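Local coordinates for esterase family protein (Staphylococcus aureus, PDB 7L0A) that probably hydrolyses S-formylglutathione to formate and glutathione, as a serine carboxylic ester hydrolase of the esterase D family with an alpha/beta-hydrolase fold, at residues 23-28 and 84-89; 55-60 and 163-168; 135-140 and 184-189; 191-196 and 227-232. All blocks are in the same frame, centred on the assembly; numbering follows the deposited sequence.

How the contacts relate
Contacts 1 and 2 adjoin, their centres about 12 Å apart, and hydrogen bonds from Thr28 and His87 of contact 1 to backbone oxygens of Glu60 and Leu56 join them. Contact 1 is a polar surface contact that fastens strand 24-32 to the chain leaving strand 79-83; contact 2, partly buried, joins two loops through a leucine set on a tryptophan face, with a second leucine close to the predicted nucleophile. Contacts 3 and 4 share helix 188-197: the first sets its start against helix 130-141, mixing a lysine bond with aliphatic packing, whereas the second, purely hydrophobic across its segments, brings up the end of helix 216-228. Contacts 1 and 4 lie on opposite sides of the chain's centre.

Contact 1 (23-28 and 84-89); sequences MHQNLT and NVDHSA
Gln25 reaches from strand 24-32 into the chain just past strand 79-83, two neighbouring antiparallel strands of the alpha/beta-hydrolase sheet, and its amide is gripped there by Asn84 and Asp86. The Gln25 and Asn84 side chains meet at about a right angle, yet their amide planes are only 31° apart. Asn84 ND2 donates to Gln25 OE1 over 3.1 Å; the acceptor lies in the amide plane of Asn84, while the donor is tilted from the carbonyl plane of Gln25. Asp86 comes from the opposite direction, its carboxylate turned 83° from the Gln25 amide, and Gln25 NE2 meets Asp86 OD2 at 3.0 Å from above the carboxylate plane. A bend at chi2 (-65°) turns the glutamine amide toward the 84-86 chain, where both partners meet it.

Gln25 suits the place because its amide both accepts and donates, and Asn84 because the two hydrogens of ND2 can serve two acceptors. Asn84 ND2 also donates to Asp86 OD1 (3.0 Å), so the three side chains close a ring of bonds that fixes the rotation of both amides. The negative carboxylate, receiving an N-H at each oxygen, would probably polarise the two amides further. Beside them Asn84 N is bonded to Asn26 O at 2.9 Å, a backbone link that carries the sheet's pairing past the strand end. Tyr102 of helix 99-113 lies against Gln25 and bonds Asn84 O. A water completes the network, donating to Gln25 OE1 at 3.1 Å and accepting from Asp86 N at 3.0 Å.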
# COMPACT_ATOMS: atom_id res chain seq x y z
N MET B 23 6.64 16.85 1.51
CA MET B 23 6.83 16.44 0.12
C MET B 23 6.48 14.96 0.01
O MET B 23 6.16 14.30 1.01
CB MET B 23 8.24 16.69 -0.39
CG MET B 23 9.33 16.15 0.46
SD MET B 23 10.94 16.68 -0.17
CE MET B 23 10.99 15.66 -1.64
N HIS B 24 6.52 14.45 -1.21
CA HIS B 24 6.19 13.06 -1.43
C HIS B 24 7.30 12.14 -0.93
O HIS B 24 8.49 12.48 -0.98
CB HIS B 24 5.93 12.83 -2.90
CG HIS B 24 4.77 13.61 -3.43
ND1 HIS B 24 4.94 14.75 -4.18
CD2 HIS B 24 3.44 13.43 -3.30
CE1 HIS B 24 3.76 15.21 -4.53
NE2 HIS B 24 2.83 14.45 -3.99
N GLN B 25 6.87 10.98 -0.43
CA GLN B 25 7.75 9.96 0.10
C GLN B 25 7.26 8.60 -0.37
O GLN B 25 6.05 8.39 -0.52
CB GLN B 25 7.79 9.95 1.62
CG GLN B 25 8.45 11.16 2.23
CD GLN B 25 9.92 11.27 1.89
OE1 GLN B 25 10.71 10.39 2.19
NE2 GLN B 25 10.29 12.37 1.25
N ASN B 26 8.20 7.70 -0.60
CA ASN B 26 7.88 6.32 -0.95
C ASN B 26 8.06 5.40 0.24
O ASN B 26 8.99 5.56 1.04
CB ASN B 26 8.76 5.82 -2.11
CG ASN B 26 8.44 6.50 -3.40
OD1 ASN B 26 7.30 6.60 -3.77
ND2 ASN B 26 9.46 6.95 -4.11
N LEU B 27 7.17 4.40 0.33
CA LEU B 27 7.22 3.36 1.33
C LEU B 27 7.14 2.01 0.62
O LEU B 27 6.41 1.85 -0.36
CB LEU B 27 6.05 3.39 2.34
CG LEU B 27 5.62 4.65 3.00
CD1 LEU B 27 4.34 4.37 3.81
CD2 LEU B 27 6.72 5.18 3.95
N THR B 28 7.84 1.03 1.16
CA THR B 28 7.63 -0.38 0.80
C THR B 28 6.99 -1.07 2.01
O THR B 28 7.47 -0.92 3.14
CB THR B 28 8.92 -1.09 0.41
OG1 THR B 28 9.54 -0.38 -0.67
CG2 THR B 28 8.64 -2.56 -0.02
N ASN B 84 11.25 5.27 2.90
CA ASN B 84 12.36 6.05 2.38
C ASN B 84 12.75 7.13 3.39
O ASN B 84 11.89 7.81 3.96
CB ASN B 84 12.01 6.73 1.07
CG ASN B 84 13.14 7.57 0.54
OD1 ASN B 84 14.15 7.05 0.07
ND2 ASN B 84 13.00 8.90 0.66
N VAL B 85 14.05 7.31 3.59
CA VAL B 85 14.57 8.35 4.47
C VAL B 85 15.51 9.25 3.66
O VAL B 85 16.51 8.78 3.10
CB VAL B 85 15.29 7.75 5.69
CG1 VAL B 85 15.81 8.85 6.57
CG2 VAL B 85 14.37 6.81 6.42
N ASP B 86 15.12 10.50 3.51
CA ASP B 86 15.96 11.47 2.81
C ASP B 86 17.06 11.98 3.75
O ASP B 86 16.84 12.13 4.96
CB ASP B 86 15.15 12.67 2.33
CG ASP B 86 14.24 12.33 1.17
OD1 ASP B 86 14.58 11.42 0.38
OD2 ASP B 86 13.19 12.99 1.04
N HIS B 87 18.24 12.26 3.19
CA HIS B 87 19.33 12.79 4.01
C HIS B 87 18.91 14.02 4.79
O HIS B 87 19.31 14.19 5.95
CB HIS B 87 20.54 13.15 3.14
CG HIS B 87 21.26 11.95 2.59
ND1 HIS B 87 22.55 12.03 2.14
CD2 HIS B 87 20.87 10.67 2.44
CE1 HIS B 87 22.93 10.83 1.73
NE2 HIS B 87 21.94 9.99 1.92
N SER B 88 18.14 14.90 4.17
CA SER B 88 17.80 16.16 4.80
C SER B 88 16.90 15.97 6.01
O SER B 88 16.79 16.89 6.83
CB SER B 88 17.13 17.08 3.78
OG SER B 88 16.11 16.39 3.08
N ALA B 89 16.26 14.81 6.17
CA ALA B 89 15.38 14.60 7.32
C ALA B 89 16.14 14.65 8.63
O ALA B 89 15.60 15.09 9.66
CB ALA B 89 14.64 13.27 7.20
O HOH W 1 12.40 11.30 4.59

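Contact 2 (55-60 and 163-168); sequences GLSSDE and DLEWND
Leu56 sets its methyl CD1 on the indole of Trp166, 3.6 Å from the centroid of the six-membered ring and only 11° off the ring normal, a CH-pi contact over the face. Its other methyl, CD2, spreads toward the outer rim of the same ring, 3.8 Å from Trp166 CZ3. Leu164 adds an aliphatic wall, its CB 3.8 Å from Leu56 CD1, so the one methyl CD1 touches both the indole face and Leu164. At the solvent side Ser57 OG merely touches the CB and CG of Glu165, whose carboxylate turns away.

A type I turn from Gly55 to Ser58 presents Leu56; with chi1 at -71° its CG stands anti to the carbonyl carbon, and the branch projects to the ring. The broad indole offers a flat apolar surface, while its polar edge is satisfied by Leu161 O, which accepts from Trp166 NE1 and helps hold the ring in place. His87 ties the two loops from outside, bonding Leu56 O through NE2 and Asn167 N through ND1. Asn167, the N-cap, immediately precedes helix 168-177.

Leu164 also touches the predicted nucleophile elbow, which places it beside the predicted catalytic Ser129. The loop after strand 49-53 thus meets the loop after strand 148-152 over Met130, at the start of helix 130-141, with Lys171 and Ile174 of helix 168-177 packed against Trp166.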
# COMPACT_ATOMS: atom_id res chain seq x y z
N GLY B 55 20.12 2.92 5.87
CA GLY B 55 21.17 3.91 6.02
C GLY B 55 21.32 4.82 4.80
O GLY B 55 20.47 4.90 3.93
N LEU B 56 22.43 5.57 4.77
CA LEU B 56 22.50 6.74 3.89
C LEU B 56 22.79 6.42 2.44
O LEU B 56 22.84 7.36 1.61
CB LEU B 56 23.55 7.73 4.38
CG LEU B 56 23.14 8.45 5.64
CD1 LEU B 56 24.38 9.22 6.17
CD2 LEU B 56 22.01 9.40 5.50
N SER B 57 23.06 5.18 2.10
CA SER B 57 23.33 4.77 0.73
C SER B 57 22.18 3.98 0.15
O SER B 57 22.34 3.35 -0.90
CB SER B 57 24.62 3.96 0.67
OG SER B 57 25.70 4.81 1.01
N SER B 58 21.03 4.03 0.79
CA SER B 58 19.88 3.21 0.48
C SER B 58 18.62 4.06 0.33
O SER B 58 18.56 5.26 0.66
CB SER B 58 19.64 2.17 1.58
OG SER B 58 20.75 1.30 1.66
N ASP B 59 17.57 3.41 -0.14
CA ASP B 59 16.22 3.94 -0.18
C ASP B 59 15.26 2.81 0.20
O ASP B 59 15.68 1.76 0.71
CB ASP B 59 15.94 4.58 -1.55
CG ASP B 59 15.90 3.58 -2.68
OD1 ASP B 59 15.70 2.36 -2.47
OD2 ASP B 59 16.09 4.02 -3.85
N GLU B 60 13.97 3.03 -0.00
CA GLU B 60 12.94 2.10 0.43
C GLU B 60 12.95 0.77 -0.33
O GLU B 60 12.20 -0.14 0.05
CB GLU B 60 11.55 2.76 0.30
CG GLU B 60 10.97 2.73 -1.14
CD GLU B 60 11.50 3.81 -2.06
OE1 GLU B 60 12.28 4.68 -1.59
OE2 GLU B 60 11.13 3.80 -3.28
N ASP B 163 31.91 10.53 9.40
CA ASP B 163 32.47 9.49 8.55
C ASP B 163 31.49 8.97 7.52
O ASP B 163 31.84 8.06 6.75
CB ASP B 163 32.95 8.30 9.40
CG ASP B 163 34.23 8.60 10.16
OD1 ASP B 163 34.74 9.73 10.03
OD2 ASP B 163 34.71 7.70 10.88
N LEU B 164 30.28 9.51 7.47
CA LEU B 164 29.19 8.92 6.71
C LEU B 164 29.00 9.61 5.36
O LEU B 164 29.58 10.66 5.08
CB LEU B 164 27.90 8.97 7.53
CG LEU B 164 28.03 8.37 8.93
CD1 LEU B 164 26.70 8.52 9.67
CD2 LEU B 164 28.44 6.90 8.88
N GLU B 165 28.15 8.99 4.53
CA GLU B 165 27.97 9.37 3.13
C GLU B 165 26.92 10.43 2.91
O GLU B 165 26.13 10.37 1.95
CB GLU B 165 27.65 8.11 2.31
CG GLU B 165 28.76 7.09 2.29
CD GLU B 165 30.07 7.66 1.78
OE1 GLU B 165 30.03 8.48 0.83
OE2 GLU B 165 31.13 7.32 2.34
N TRP B 166 26.89 11.45 3.75
CA TRP B 166 25.95 12.55 3.60
C TRP B 166 26.09 13.25 2.26
O TRP B 166 27.20 13.43 1.76
CB TRP B 166 26.20 13.56 4.72
CG TRP B 166 26.07 13.01 6.09
CD1 TRP B 166 27.08 12.63 6.94
CD2 TRP B 166 24.85 12.78 6.78
NE1 TRP B 166 26.55 12.17 8.12
CE2 TRP B 166 25.18 12.25 8.05
CE3 TRP B 166 23.51 12.97 6.46
CZ2 TRP B 166 24.21 11.89 8.99
CZ3 TRP B 166 22.56 12.62 7.38
CH2 TRP B 166 22.91 12.09 8.63
N ASN B 167 24.96 13.68 1.69
CA ASN B 167 25.01 14.60 0.56
C ASN B 167 25.47 15.99 1.03
O ASN B 167 25.66 16.25 2.23
CB ASN B 167 23.67 14.63 -0.19
CG ASN B 167 22.53 15.29 0.59
OD1 ASN B 167 22.72 16.00 1.58
ND2 ASN B 167 21.32 15.12 0.08
N ASP B 168 25.66 16.91 0.08
CA ASP B 168 26.31 18.18 0.39
C ASP B 168 25.50 19.01 1.37
O ASP B 168 26.05 19.59 2.32
CB ASP B 168 26.54 18.96 -0.90
CG ASP B 168 27.70 18.41 -1.72
OD1 ASP B 168 28.48 17.59 -1.20
OD2 ASP B 168 27.82 18.82 -2.90

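Contact 3 (135-140 and 184-189); sequences TIKFAL and TEHDPY
Lys137 sends its ammonium group to a backbone carbonyl rather than to a carboxylate: NZ donates to Glu185 O at 3.1 Å, standing above the carbonyl plane, 51° out of it. The charged end of Glu185 itself leads away, its OE2 6.4 Å from Lys137 NZ. Extended from CG onward, with CG trans to the backbone N (chi1 174°), the lysine spans the gap from helix 130-141 to the turn that precedes helix 188-197. It runs alongside His186, pointing the same way. A water in the plane of the imidazole lies 2.7 Å from His186 ND1 and accepts a weak bond from Lys137 NZ.

Away from the lysine the contact is mostly apolar. Ile136 CG2 meets Pro188 CB at 4.2 Å, the two side chains crossing at about a right angle, while Leu140 CD1 lies against the carbonyl oxygen of Pro188, 3.7 Å from Pro188 O. Proline suits the first turn of a helix, where a backbone N-H is not needed. Asp187 is the N-cap: its OD1 accepts from Tyr189 N at 3.0 Å, and OD2 takes Gly183 N. Before it, Thr184 OG1 accepts from His186 N in an ST turn.

The lysine's length lets helix 130-141 reach a turn whose Glu185 side chain leads away from it. A neutral carbonyl would probably compensate the charge only in part, with water and the more distant Glu185 carboxylate likely to help, consistent with a place at the protein's surface.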
# COMPACT_ATOMS: atom_id res chain seq x y z
N THR B 135 17.15 3.45 15.23
CA THR B 135 16.58 2.39 16.04
C THR B 135 16.80 2.63 17.52
O THR B 135 15.85 2.52 18.32
CB THR B 135 17.15 1.03 15.63
OG1 THR B 135 16.69 0.73 14.31
CG2 THR B 135 16.64 -0.09 16.54
N ILE B 136 18.04 2.94 17.91
CA ILE B 136 18.33 3.16 19.33
C ILE B 136 17.67 4.44 19.83
O ILE B 136 17.19 4.48 20.98
CB ILE B 136 19.84 3.15 19.59
CG1 ILE B 136 20.14 2.97 21.09
CG2 ILE B 136 20.55 4.38 19.11
CD1 ILE B 136 19.78 1.60 21.63
N LYS B 137 17.55 5.46 18.98
CA LYS B 137 16.84 6.67 19.43
C LYS B 137 15.36 6.36 19.70
O LYS B 137 14.80 6.81 20.71
CB LYS B 137 16.98 7.79 18.41
CG LYS B 137 16.15 9.01 18.75
CD LYS B 137 16.66 10.29 18.11
CE LYS B 137 15.86 11.49 18.65
NZ LYS B 137 16.50 12.81 18.37
N PHE B 138 14.70 5.60 18.83
CA PHE B 138 13.30 5.24 19.06
C PHE B 138 13.16 4.28 20.23
O PHE B 138 12.19 4.38 20.99
CB PHE B 138 12.67 4.65 17.78
CG PHE B 138 12.49 5.68 16.69
CD1 PHE B 138 11.64 6.77 16.86
CD2 PHE B 138 13.18 5.57 15.50
CE1 PHE B 138 11.51 7.72 15.87
CE2 PHE B 138 13.05 6.51 14.49
CZ PHE B 138 12.22 7.60 14.69
N ALA B 139 14.11 3.37 20.41
CA ALA B 139 14.07 2.49 21.58
C ALA B 139 14.10 3.26 22.89
O ALA B 139 13.45 2.84 23.86
CB ALA B 139 15.24 1.50 21.56
N LEU B 140 14.82 4.38 22.93
CA LEU B 140 15.01 5.12 24.16
C LEU B 140 14.05 6.29 24.33
O LEU B 140 14.05 6.89 25.40
CB LEU B 140 16.45 5.64 24.25
CG LEU B 140 17.56 4.58 24.24
CD1 LEU B 140 18.96 5.15 24.06
CD2 LEU B 140 17.53 3.75 25.53
N THR B 184 22.72 16.03 24.32
CA THR B 184 21.41 16.49 23.89
C THR B 184 20.61 15.27 23.44
O THR B 184 21.12 14.15 23.39
CB THR B 184 21.49 17.49 22.73
OG1 THR B 184 21.79 16.79 21.51
CG2 THR B 184 22.56 18.56 22.97
N GLU B 185 19.34 15.53 23.05
CA GLU B 185 18.46 14.48 22.54
C GLU B 185 18.98 13.85 21.26
O GLU B 185 18.38 12.86 20.79
CB GLU B 185 17.06 15.06 22.28
CG GLU B 185 17.01 16.24 21.31
CD GLU B 185 16.75 17.58 21.99
OE1 GLU B 185 17.58 18.01 22.83
OE2 GLU B 185 15.69 18.19 21.69
N HIS B 186 20.04 14.38 20.67
CA HIS B 186 20.64 13.78 19.49
C HIS B 186 21.77 12.82 19.81
O HIS B 186 22.30 12.18 18.89
CB HIS B 186 21.13 14.89 18.55
CG HIS B 186 20.06 15.85 18.16
ND1 HIS B 186 19.07 15.53 17.27
CD2 HIS B 186 19.79 17.10 18.59
CE1 HIS B 186 18.25 16.56 17.14
NE2 HIS B 186 18.66 17.52 17.94
N ASP B 187 22.15 12.70 21.07
CA ASP B 187 23.26 11.86 21.52
C ASP B 187 22.71 10.60 22.15
O ASP B 187 22.04 10.69 23.19
CB ASP B 187 24.09 12.68 22.51
CG ASP B 187 25.21 11.90 23.17
OD1 ASP B 187 25.44 10.71 22.83
OD2 ASP B 187 25.90 12.50 24.04
N PRO B 188 22.94 9.41 21.58
CA PRO B 188 22.33 8.20 22.15
C PRO B 188 22.69 7.97 23.59
O PRO B 188 21.89 7.41 24.34
CB PRO B 188 22.87 7.08 21.26
CG PRO B 188 23.05 7.76 19.92
CD PRO B 188 23.56 9.14 20.26
N TYR B 189 23.88 8.39 24.01
CA TYR B 189 24.29 8.19 25.39
C TYR B 189 23.49 9.07 26.34
O TYR B 189 23.13 8.64 27.44
CB TYR B 189 25.78 8.48 25.49
CG TYR B 189 26.69 7.38 25.05
CD1 TYR B 189 27.05 7.24 23.72
CD2 TYR B 189 27.23 6.49 25.98
CE1 TYR B 189 27.92 6.25 23.33
CE2 TYR B 189 28.10 5.49 25.58
CZ TYR B 189 28.42 5.37 24.25
OH TYR B 189 29.29 4.36 23.85
O HOH W 2 18.71 13.17 15.97

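Contact 4 (191-196 and 227-232); sequences LLDKAV and SRINVP
Ile229 rests its CD1 methyl on the branch carbon of Leu192, 3.6 Å from CG and 3.8 Å from CD2, coming in roughly on the side of the CG hydrogen and away from CB; this is the tight part of the contact. The two side chains meet at a slant, joining helix 188-197 to the turn that ends helix 216-228. Leu192 CG is trans to the backbone N (chi1 -178°), which carries its branch out from the helix surface, while CG1 of Ile229 sits between the backbone N and carbonyl carbon (chi1 58°) and the chain then extends to CD1. The slim terminal methyl of an isoleucine can come close to the CH of a leucine branch point.

Beyond this the packing slackens. Val231 CG2 lies 4.1 Å from Leu192 CD1, the side chains sliding past each other in opposite directions. In one of its two modelled conformers Val196 brings CG2 to 4.0 Å from Val231 CG2, a less certain touch; such mobility is consistent with its exposed place. Asp193, also exposed, brings OD1 only to 4.5 Å from Ile229 CD1; that oxygen is bonded instead to Tyr225 OH.

Backbone geometry sets the valine in place. Asn230, with positive phi, is the C-prime residue of a Schellman motif, in which Val231 N bonds Leu226 O and turns the chain so that Val231 faces helix 188-197. Asparagine tolerates such a conformation well. Leu192 also touches Phe222, Tyr225 and Leu226 of helix 216-228 and Leu140 of helix 130-141; helix 188-197 is thus packed against both helices, and the chain beyond Val231 continues into strand 234-238, one of the sheet's two outermost strands within this chain.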
# COMPACT_ATOMS: atom_id res chain seq x y z
N LEU B 191 20.39 10.08 25.64
CA LEU B 191 19.06 9.49 25.66
C LEU B 191 19.02 8.29 26.59
O LEU B 191 18.01 8.03 27.26
CB LEU B 191 18.67 9.09 24.25
CG LEU B 191 18.43 10.23 23.25
CD1 LEU B 191 18.19 9.63 21.88
CD2 LEU B 191 17.27 11.06 23.68
N LEU B 192 20.10 7.52 26.61
CA LEU B 192 20.15 6.34 27.46
C LEU B 192 20.09 6.73 28.92
O LEU B 192 19.30 6.16 29.70
CB LEU B 192 21.43 5.57 27.14
CG LEU B 192 21.72 4.25 27.85
CD1 LEU B 192 20.65 3.21 27.63
CD2 LEU B 192 23.08 3.80 27.30
N ASP B 193 20.90 7.71 29.31
CA ASP B 193 20.90 8.17 30.70
C ASP B 193 19.55 8.74 31.10
O ASP B 193 19.11 8.54 32.24
CB ASP B 193 22.00 9.20 30.90
CG ASP B 193 23.40 8.59 30.82
OD1 ASP B 193 23.55 7.36 31.00
OD2 ASP B 193 24.34 9.37 30.59
N LYS B 194 18.88 9.44 30.19
CA LYS B 194 17.58 10.01 30.49
C LYS B 194 16.51 8.93 30.61
O LYS B 194 15.68 8.97 31.53
CB LYS B 194 17.21 11.03 29.41
CG LYS B 194 15.99 11.87 29.70
CD LYS B 194 15.79 12.88 28.58
CE LYS B 194 14.46 13.60 28.75
NZ LYS B 194 13.33 12.66 28.51
N ALA B 195 16.53 7.94 29.71
CA ALA B 195 15.50 6.90 29.72
C ALA B 195 15.48 6.15 31.04
O ALA B 195 14.40 5.88 31.59
CB ALA B 195 15.74 5.93 28.56
N VAL B 196 16.66 5.79 31.55
CA VAL B 196 16.77 5.13 32.84
C VAL B 196 16.20 6.02 33.94
O VAL B 196 15.45 5.57 34.82
CB VAL B 196 18.25 4.77 33.10
CG1 VAL B 196 18.48 4.59 34.61
CG2 VAL B 196 18.66 3.55 32.27
N SER B 227 26.31 -2.44 29.83
CA SER B 227 26.59 -3.37 30.92
C SER B 227 26.81 -2.61 32.23
O SER B 227 26.35 -3.03 33.30
CB SER B 227 27.83 -4.22 30.61
OG SER B 227 27.55 -5.18 29.59
N ARG B 228 27.55 -1.49 32.17
CA ARG B 228 27.90 -0.77 33.39
C ARG B 228 26.68 -0.12 34.04
O ARG B 228 26.66 0.05 35.26
CB ARG B 228 28.98 0.29 33.12
CG ARG B 228 30.36 -0.33 32.84
CD ARG B 228 31.50 0.68 32.85
NE ARG B 228 31.35 1.80 31.93
CZ ARG B 228 31.70 1.77 30.65
NH1 ARG B 228 32.18 0.66 30.12
NH2 ARG B 228 31.56 2.84 29.88
N ILE B 229 25.68 0.28 33.25
CA ILE B 229 24.48 0.87 33.83
C ILE B 229 23.32 -0.13 33.89
O ILE B 229 22.17 0.26 34.12
CB ILE B 229 24.07 2.15 33.09
CG1 ILE B 229 23.83 1.86 31.61
CG2 ILE B 229 25.14 3.24 33.24
CD1 ILE B 229 23.02 2.92 30.96
N ASN B 230 23.61 -1.41 33.70
CA ASN B 230 22.66 -2.50 33.97
C ASN B 230 21.43 -2.44 33.06
O ASN B 230 20.32 -2.77 33.49
CB ASN B 230 22.23 -2.52 35.43
CG ASN B 230 21.56 -3.81 35.82
OD1 ASN B 230 21.91 -4.88 35.34
ND2 ASN B 230 20.55 -3.70 36.68
N VAL B 231 21.62 -2.08 31.79
CA VAL B 231 20.57 -2.16 30.80
C VAL B 231 20.72 -3.50 30.08
O VAL B 231 21.80 -3.75 29.53
CB VAL B 231 20.63 -1.00 29.81
CG1 VAL B 231 19.61 -1.16 28.70
CG2 VAL B 231 20.37 0.31 30.55
N PRO B 232 19.72 -4.35 30.07
CA PRO B 232 19.90 -5.67 29.44
C PRO B 232 19.98 -5.59 27.93
O PRO B 232 19.38 -4.72 27.29
CB PRO B 232 18.67 -6.45 29.92
CG PRO B 232 17.66 -5.46 30.28
CD PRO B 232 18.41 -4.20 30.73